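Local structure of nonribosomal peptide synthase (Streptomyces sp. MJ635-86F5, 5JJP) at residues D85-E90 / L107-I112; A130-F135 / P148-A153. The protein probably activates an aliphatic beta-amino acid by ATP-dependent adenylation, acting as an adenylation enzyme of the ANL ligase clan. One frame throughout, in Å; residues are numbered along the deposited sequence.

Contact 1 (D85-E90 / L107-I112); sequences DRVVLE and LGLPFI
Val87 and Phe111 face each other as a parallel bridge pair, and Val87 bonds through both N and O to the residues flanking Phe111: Ile112 N donates to Val87 O over 2.9 Å, almost in line with the C=O bond, and Val87 N reaches Pro110 O at 3.0 Å. Farther along the ladder Leu89 N reaches Ile112 O at 2.9 Å, this donor tilted 35° from the carbonyl plane. Pro110 O also receives the CA-H of Arg86, at 3.2 Å from Arg86 CA.

Around this ladder the side chains sort onto two faces. Val87 and Phe111 share one, where Val87 CG2, beside its own backbone N, rests on Leu109 CB at 4.0 Å. Phe111 takes a chi1 of 65°, with CG between its N and carbonyl carbon, and its ring is led away from Val87; Leu89 CD2 meets Phe111 CD1 obliquely at 4.2 Å. Val88 and Ile112 occupy the other face, Val88 CG2 touching Ile112 CG1. Before the strands pair, the Pro110 ring lies against the Asp85 carbonyl, with Pro110 CD 3.3 Å from Asp85 O. The carboxylate of Asp85 pairs with Arg169, and the guanidinium of Arg86 turns toward Ala130.

These are the two strands of a right-handed beta-alpha-beta crossover. The connecting helix 95-107, which ends in a Schellman motif at Gly108, covers Leu89 and Phe111, while Ile112 and Pro110 pack on strand 181-186 and strand 134-138 flanks 87-90.

Contact 2 (A130-F135 / P148-A153); sequences AAPALF and PGLGMA
The Phe135 ring meets Met152 at its edge, where Met152 CG sits near the ring plane, 3.9 Å from Phe135 CD2. The two side chains run side by side and point the same way, each with CG anti to its backbone N (chi1 178° for Phe135), and the bends farther along Met152 carry its end away from the ring. The Phe135 side chain also touches Val88, Leu123 of helix 120-130 and Arg143. The Pro132 ring is met by Leu150, whose CD1 approaches Pro132 CG at 4.0 Å and also lies on the carbonyl oxygen of Pro132. The second methyl of the same fork, Leu150 CD2, rests on Phe135 CB at 3.9 Å, so the two methyls of Leu150 span Pro132 and Phe135.

Backbone bonds fix the parallel pairing of Phe135 with Met152. Phe135 N donates to Gly151 O at 2.8 Å, standing 37° out of the carbonyl plane, and Ala153 N returns a bond to Phe135 O at 3.1 Å. One step before this pair no direct bond joins Ala133 O and Gly151 N; a water links them, donating to Ala133 O at 2.6 Å and accepting from Gly151 N at 2.7 Å. Gly151 has no side chain where the backbones come together. On the face bearing Leu134, its CD1 packs over the Gly151 peptide and against Ala153 CB.

Strand 134-138 lies between 87-90 and 151-156 in the mixed sheet. Helix 120-130 covers the face of Pro132, Phe135 and Leu150 through Leu123 and Ile127, whereas Met152 bonds by its backbone to Gln164, just past the antiparallel edge strand 159-162.

Overall arrangement
Contacts 1 and 2 are successive pairings in one mixed sheet, their centres about 10 Å apart. Strand 87-90 links them: it pairs with 111-114 in contact 1 and, on its other edge, with strand 134-138 of contact 2, where Val88 N lies 2.9 Å from Leu134 O in a probable hydrogen bond. A side-chain tie adds to this, a probable hydrogen bond of 2.8 Å from Arg86 NH1 to Ala130 O at the end of helix 120-130. Along the chain contact 1 closes before contact 2 opens. The centre of contact 1 is about 15 Å from the centre of the chain, that of contact 2 about 24 Å.

Contact 1 (D85-E90 / L107-I112)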
ATOM      1  N   ASP A  85      20.313   2.921   1.927  1.00 18.09           N
ATOM      2  CA  ASP A  85      20.571   2.798   0.488  1.00 19.10           C
ATOM      3  C   ASP A  85      19.323   2.316  -0.193  1.00 17.68           C
ATOM      4  O   ASP A  85      18.705   1.365   0.268  1.00 15.25           O
ATOM      5  CB  ASP A  85      21.746   1.816   0.226  1.00 20.50           C
ATOM      6  CG  ASP A  85      23.081   2.374   0.649  1.00 21.70           C
ATOM      7  OD1 ASP A  85      23.149   3.586   0.936  1.00 22.19           O
ATOM      8  OD2 ASP A  85      24.077   1.616   0.670  1.00 25.05           O
ATOM      9  N   ARG A  86      18.959   2.975  -1.285  1.00 17.71           N
ATOM     10  CA  ARG A  86      17.773   2.575  -2.052  1.00 17.85           C
ATOM     11  C   ARG A  86      17.999   1.407  -2.961  1.00 17.89           C
ATOM     12  O   ARG A  86      19.090   1.200  -3.487  1.00 18.92           O
ATOM     13  CB  ARG A  86      17.193   3.694  -2.859  1.00 17.55           C
ATOM     14  CG  ARG A  86      16.603   4.800  -1.976  1.00 19.90           C
ATOM     15  CD  ARG A  86      17.499   6.034  -2.018  1.00 20.87           C
ATOM     16  NE  ARG A  86      18.475   5.995  -1.001  1.00 22.07           N
ATOM     17  CZ  ARG A  86      19.686   6.542  -1.044  1.00 23.58           C
ATOM     18  NH1 ARG A  86      20.170   7.190  -2.111  1.00 22.86           N
ATOM     19  NH2 ARG A  86      20.420   6.424   0.046  1.00 23.84           N
ATOM     20  N   VAL A  87      16.945   0.625  -3.084  1.00 17.08           N
ATOM     21  CA  VAL A  87      16.880  -0.500  -3.970  1.00 16.19           C
ATOM     22  C   VAL A  87      15.647  -0.325  -4.871  1.00 14.76           C
ATOM     23  O   VAL A  87      14.562  -0.091  -4.379  1.00 15.21           O
ATOM     24  CB  VAL A  87      16.696  -1.748  -3.125  1.00 17.52           C
ATOM     25  CG1 VAL A  87      16.453  -2.972  -4.021  1.00 18.01           C
ATOM     26  CG2 VAL A  87      17.906  -1.938  -2.253  1.00 17.45           C
ATOM     27  N   VAL A  88      15.807  -0.381  -6.186  1.00 14.52           N
ATOM     28  CA  VAL A  88      14.659  -0.442  -7.094  1.00 12.86           C
ATOM     29  C   VAL A  88      14.267  -1.899  -7.161  1.00 13.62           C
ATOM     30  O   VAL A  88      15.076  -2.724  -7.554  1.00 15.82           O
ATOM     31  CB  VAL A  88      14.983   0.050  -8.505  1.00 11.68           C
ATOM     32  CG1 VAL A  88      13.763  -0.011  -9.384  1.00 10.96           C
ATOM     33  CG2 VAL A  88      15.479   1.473  -8.449  1.00 12.50           C
ATOM     34  N   LEU A  89      13.044  -2.207  -6.763  1.00 13.67           N
ATOM     35  CA  LEU A  89      12.543  -3.562  -6.771  1.00 14.77           C
ATOM     36  C   LEU A  89      11.475  -3.724  -7.901  1.00 13.02           C
ATOM     37  O   LEU A  89      10.371  -3.182  -7.818  1.00 10.70           O
ATOM     38  CB  LEU A  89      11.958  -3.871  -5.401  1.00 17.80           C
ATOM     39  CG  LEU A  89      11.383  -5.233  -5.149  1.00 20.52           C
ATOM     40  CD1 LEU A  89      12.433  -6.284  -5.422  1.00 23.49           C
ATOM     41  CD2 LEU A  89      10.894  -5.353  -3.734  1.00 21.98           C
ATOM     42  N   GLU A  90      11.857  -4.420  -8.966  1.00 12.16           N
ATOM     43  CA  GLU A  90      11.013  -4.511 -10.161  1.00 13.55           C
ATOM     44  C   GLU A  90      10.485  -5.920 -10.390  1.00 13.44           C
ATOM     45  O   GLU A  90      11.257  -6.835 -10.665  1.00 12.79           O
ATOM     46  CB  GLU A  90      11.781  -4.060 -11.383  1.00 14.79           C
ATOM     47  CG  GLU A  90      10.990  -4.102 -12.681  1.00 15.87           C
ATOM     48  CD  GLU A  90      11.654  -3.230 -13.764  1.00 17.37           C
ATOM     49  OE1 GLU A  90      11.717  -1.977 -13.579  1.00 16.14           O
ATOM     50  OE2 GLU A  90      12.099  -3.790 -14.816  1.00 19.24           O
ATOM     51  N   LEU A 107      16.540  -5.262   6.409  1.00 15.24           N
ATOM     52  CA  LEU A 107      17.906  -4.732   6.226  1.00 14.06           C
ATOM     53  C   LEU A 107      17.918  -3.210   6.262  1.00 14.32           C
ATOM     54  O   LEU A 107      18.955  -2.620   6.277  1.00 15.97           O
ATOM     55  CB  LEU A 107      18.453  -5.208   4.872  1.00 14.61           C
ATOM     56  CG  LEU A 107      18.681  -6.743   4.758  1.00 15.00           C
ATOM     57  CD1 LEU A 107      19.227  -7.194   3.416  1.00 15.40           C
ATOM     58  CD2 LEU A 107      19.597  -7.226   5.881  1.00 15.18           C
ATOM     59  N   GLY A 108      16.760  -2.579   6.312  1.00 13.57           N
ATOM     60  CA  GLY A 108      16.670  -1.153   6.308  1.00 13.99           C
ATOM     61  C   GLY A 108      16.985  -0.537   4.970  1.00 13.45           C
ATOM     62  O   GLY A 108      17.496   0.585   4.928  1.00 12.57           O
ATOM     63  N   LEU A 109      16.677  -1.259   3.893  1.00 12.69           N
ATOM     64  CA  LEU A 109      16.945  -0.786   2.555  1.00 13.09           C
ATOM     65  C   LEU A 109      15.644  -0.308   1.943  1.00 13.80           C
ATOM     66  O   LEU A 109      14.845  -1.124   1.485  1.00 16.24           O
ATOM     67  CB  LEU A 109      17.579  -1.864   1.684  1.00 13.01           C
ATOM     68  CG  LEU A 109      18.871  -2.462   2.236  1.00 13.84           C
ATOM     69  CD1 LEU A 109      19.339  -3.671   1.420  1.00 14.33           C
ATOM     70  CD2 LEU A 109      19.990  -1.394   2.292  1.00 13.62           C
ATOM     71  N   PRO A 110      15.423   1.000   1.933  1.00 13.42           N
ATOM     72  CA  PRO A 110      14.185   1.429   1.373  1.00 14.10           C
ATOM     73  C   PRO A 110      14.132   1.087  -0.117  1.00 14.79           C
ATOM     74  O   PRO A 110      15.090   1.339  -0.866  1.00 16.95           O
ATOM     75  CB  PRO A 110      14.212   2.958   1.559  1.00 13.71           C
ATOM     76  CG  PRO A 110      15.647   3.313   1.661  1.00 12.46           C
ATOM     77  CD  PRO A 110      16.248   2.147   2.381  1.00 12.90           C
ATOM     78  N   PHE A 111      13.001   0.554  -0.547  1.00 15.47           N
ATOM     79  CA  PHE A 111      12.844   0.169  -1.944  1.00 16.13           C
ATOM     80  C   PHE A 111      11.847   1.054  -2.673  1.00 14.29           C
ATOM     81  O   PHE A 111      10.981   1.665  -2.076  1.00 14.09           O
ATOM     82  CB  PHE A 111      12.435  -1.309  -2.039  1.00 15.91           C
ATOM     83  CG  PHE A 111      11.097  -1.592  -1.470  1.00 15.73           C
ATOM     84  CD1 PHE A 111       9.984  -1.519  -2.244  1.00 16.10           C
ATOM     85  CD2 PHE A 111      10.966  -1.952  -0.116  1.00 16.50           C
ATOM     86  CE1 PHE A 111       8.745  -1.767  -1.683  1.00 16.45           C
ATOM     87  CE2 PHE A 111       9.735  -2.173   0.439  1.00 15.16           C
ATOM     88  CZ  PHE A 111       8.628  -2.095  -0.346  1.00 16.05           C
ATOM     89  N   ILE A 112      11.992   1.077  -3.974  1.00 14.86           N
ATOM     90  CA  ILE A 112      11.102   1.773  -4.880  1.00 16.69           C
ATOM     91  C   ILE A 112      10.498   0.653  -5.687  1.00 15.85           C
ATOM     92  O   ILE A 112      11.226   0.041  -6.461  1.00 15.03           O
ATOM     93  CB  ILE A 112      11.806   2.630  -5.954  1.00 18.63           C
ATOM     94  CG1 ILE A 112      13.010   3.420  -5.453  1.00 22.82           C
ATOM     95  CG2 ILE A 112      10.842   3.533  -6.661  1.00 21.40           C
ATOM     96  CD1 ILE A 112      12.781   4.254  -4.269  1.00 25.46           C
TER

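Contact 2 (A130-F135 / P148-A153)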
ATOM      1  N   ALA A 130      16.869   9.302  -6.922  1.00 21.60           N
ATOM      2  CA  ALA A 130      17.031   8.537  -5.692  1.00 20.34           C
ATOM      3  C   ALA A 130      18.404   7.867  -5.580  1.00 20.09           C
ATOM      4  O   ALA A 130      18.762   7.422  -4.515  1.00 20.61           O
ATOM      5  CB  ALA A 130      15.958   7.474  -5.626  1.00 20.31           C
ATOM      6  N   ALA A 131      19.123   7.726  -6.698  1.00 19.01           N
ATOM      7  CA  ALA A 131      20.489   7.142  -6.729  1.00 17.57           C
ATOM      8  C   ALA A 131      20.542   5.823  -5.959  1.00 16.59           C
ATOM      9  O   ALA A 131      21.247   5.693  -5.006  1.00 16.38           O
ATOM     10  CB  ALA A 131      21.540   8.131  -6.218  1.00 16.43           C
ATOM     11  N   PRO A 132      19.817   4.815  -6.429  1.00 17.24           N
ATOM     12  CA  PRO A 132      19.789   3.547  -5.742  1.00 17.45           C
ATOM     13  C   PRO A 132      21.108   2.834  -5.955  1.00 17.53           C
ATOM     14  O   PRO A 132      21.720   2.985  -6.984  1.00 17.51           O
ATOM     15  CB  PRO A 132      18.694   2.777  -6.479  1.00 19.07           C
ATOM     16  CG  PRO A 132      18.693   3.364  -7.844  1.00 20.42           C
ATOM     17  CD  PRO A 132      18.925   4.839  -7.593  1.00 19.65           C
ATOM     18  N   ALA A 133      21.508   2.056  -4.976  1.00 15.69           N
ATOM     19  CA  ALA A 133      22.681   1.248  -5.084  1.00 14.97           C
ATOM     20  C   ALA A 133      22.426  -0.100  -5.748  1.00 15.25           C
ATOM     21  O   ALA A 133      23.378  -0.741  -6.173  1.00 13.54           O
ATOM     22  CB  ALA A 133      23.250   1.018  -3.717  1.00 14.20           C
ATOM     23  N   LEU A 134      21.155  -0.497  -5.852  1.00 15.45           N
ATOM     24  CA  LEU A 134      20.827  -1.833  -6.399  1.00 15.61           C
ATOM     25  C   LEU A 134      19.523  -1.818  -7.173  1.00 16.53           C
ATOM     26  O   LEU A 134      18.531  -1.221  -6.749  1.00 17.53           O
ATOM     27  CB  LEU A 134      20.738  -2.820  -5.248  1.00 15.00           C
ATOM     28  CG  LEU A 134      20.478  -4.304  -5.589  1.00 15.35           C
ATOM     29  CD1 LEU A 134      21.639  -4.933  -6.348  1.00 14.33           C
ATOM     30  CD2 LEU A 134      20.223  -5.068  -4.332  1.00 14.53           C
ATOM     31  N   PHE A 135      19.534  -2.434  -8.336  1.00 16.81           N
ATOM     32  CA  PHE A 135      18.336  -2.691  -9.101  1.00 16.43           C
ATOM     33  C   PHE A 135      18.072  -4.186  -8.961  1.00 17.18           C
ATOM     34  O   PHE A 135      18.856  -5.009  -9.424  1.00 20.43           O
ATOM     35  CB  PHE A 135      18.540  -2.337 -10.548  1.00 16.28           C
ATOM     36  CG  PHE A 135      17.342  -2.628 -11.437  1.00 15.59           C
ATOM     37  CD1 PHE A 135      16.328  -1.719 -11.549  1.00 14.55           C
ATOM     38  CD2 PHE A 135      17.245  -3.836 -12.155  1.00 16.31           C
ATOM     39  CE1 PHE A 135      15.259  -1.953 -12.365  1.00 14.40           C
ATOM     40  CE2 PHE A 135      16.187  -4.078 -12.989  1.00 16.15           C
ATOM     41  CZ  PHE A 135      15.190  -3.117 -13.094  1.00 15.64           C
ATOM     42  N   PRO A 148      25.097   1.355 -16.733  1.00 26.40           N
ATOM     43  CA  PRO A 148      26.266   0.637 -16.272  1.00 26.40           C
ATOM     44  C   PRO A 148      26.950   1.410 -15.122  1.00 28.04           C
ATOM     45  O   PRO A 148      26.778   2.638 -15.006  1.00 30.52           O
ATOM     46  CB  PRO A 148      27.190   0.663 -17.487  1.00 27.44           C
ATOM     47  CG  PRO A 148      26.510   1.400 -18.579  1.00 27.59           C
ATOM     48  CD  PRO A 148      25.327   2.089 -17.995  1.00 28.13           C
ATOM     49  N   GLY A 149      27.627   0.749 -14.191  1.00 30.73           N
ATOM     50  CA  GLY A 149      27.219  -0.488 -13.558  1.00 25.87           C
ATOM     51  C   GLY A 149      26.414  -0.217 -12.294  1.00 21.85           C
ATOM     52  O   GLY A 149      26.908  -0.180 -11.174  1.00 24.10           O
ATOM     53  N   LEU A 150      25.133   0.000 -12.468  1.00 18.27           N
ATOM     54  CA  LEU A 150      24.267   0.085 -11.296  1.00 17.34           C
ATOM     55  C   LEU A 150      24.232  -1.352 -10.789  1.00 15.47           C
ATOM     56  O   LEU A 150      24.171  -2.206 -11.604  1.00 13.76           O
ATOM     57  CB  LEU A 150      22.867   0.454 -11.757  1.00 17.40           C
ATOM     58  CG  LEU A 150      21.595   0.506 -10.922  1.00 17.16           C
ATOM     59  CD1 LEU A 150      21.684   1.475  -9.765  1.00 18.04           C
ATOM     60  CD2 LEU A 150      20.455   0.844 -11.821  1.00 17.32           C
ATOM     61  N   GLY A 151      24.362  -1.603  -9.490  1.00 16.06           N
ATOM     62  CA  GLY A 151      24.228  -2.977  -8.963  1.00 18.85           C
ATOM     63  C   GLY A 151      22.997  -3.643  -9.555  1.00 18.17           C
ATOM     64  O   GLY A 151      21.961  -3.009  -9.664  1.00 17.33           O
ATOM     65  N   MET A 152      23.138  -4.880  -9.999  1.00 19.25           N
ATOM     66  CA  MET A 152      21.993  -5.611 -10.525  1.00 20.98           C
ATOM     67  C   MET A 152      21.927  -7.026  -9.959  1.00 20.47           C
ATOM     68  O   MET A 152      22.950  -7.725  -9.846  1.00 19.85           O
ATOM     69  CB  MET A 152      21.836  -5.596 -12.043  1.00 24.01           C
ATOM     70  CG  MET A 152      20.417  -6.019 -12.453  1.00 28.55           C
ATOM     71  SD  MET A 152      20.195  -7.822 -12.662  1.00 32.51           S
ATOM     72  CE  MET A 152      21.101  -8.038 -14.208  1.00 28.39           C
ATOM     73  N   ALA A 153      20.723  -7.439  -9.601  1.00 19.02           N
ATOM     74  CA  ALA A 153      20.511  -8.774  -9.026  1.00 20.93           C
ATOM     75  C   ALA A 153      19.135  -9.270  -9.335  1.00 20.01           C
ATOM     76  O   ALA A 153      18.258  -8.482  -9.668  1.00 20.24           O
ATOM     77  CB  ALA A 153      20.710  -8.737  -7.518  1.00 21.55           C
TER
HETATM   78  O   HOH W   1      25.310   0.127  -7.659  1.00 19.05           O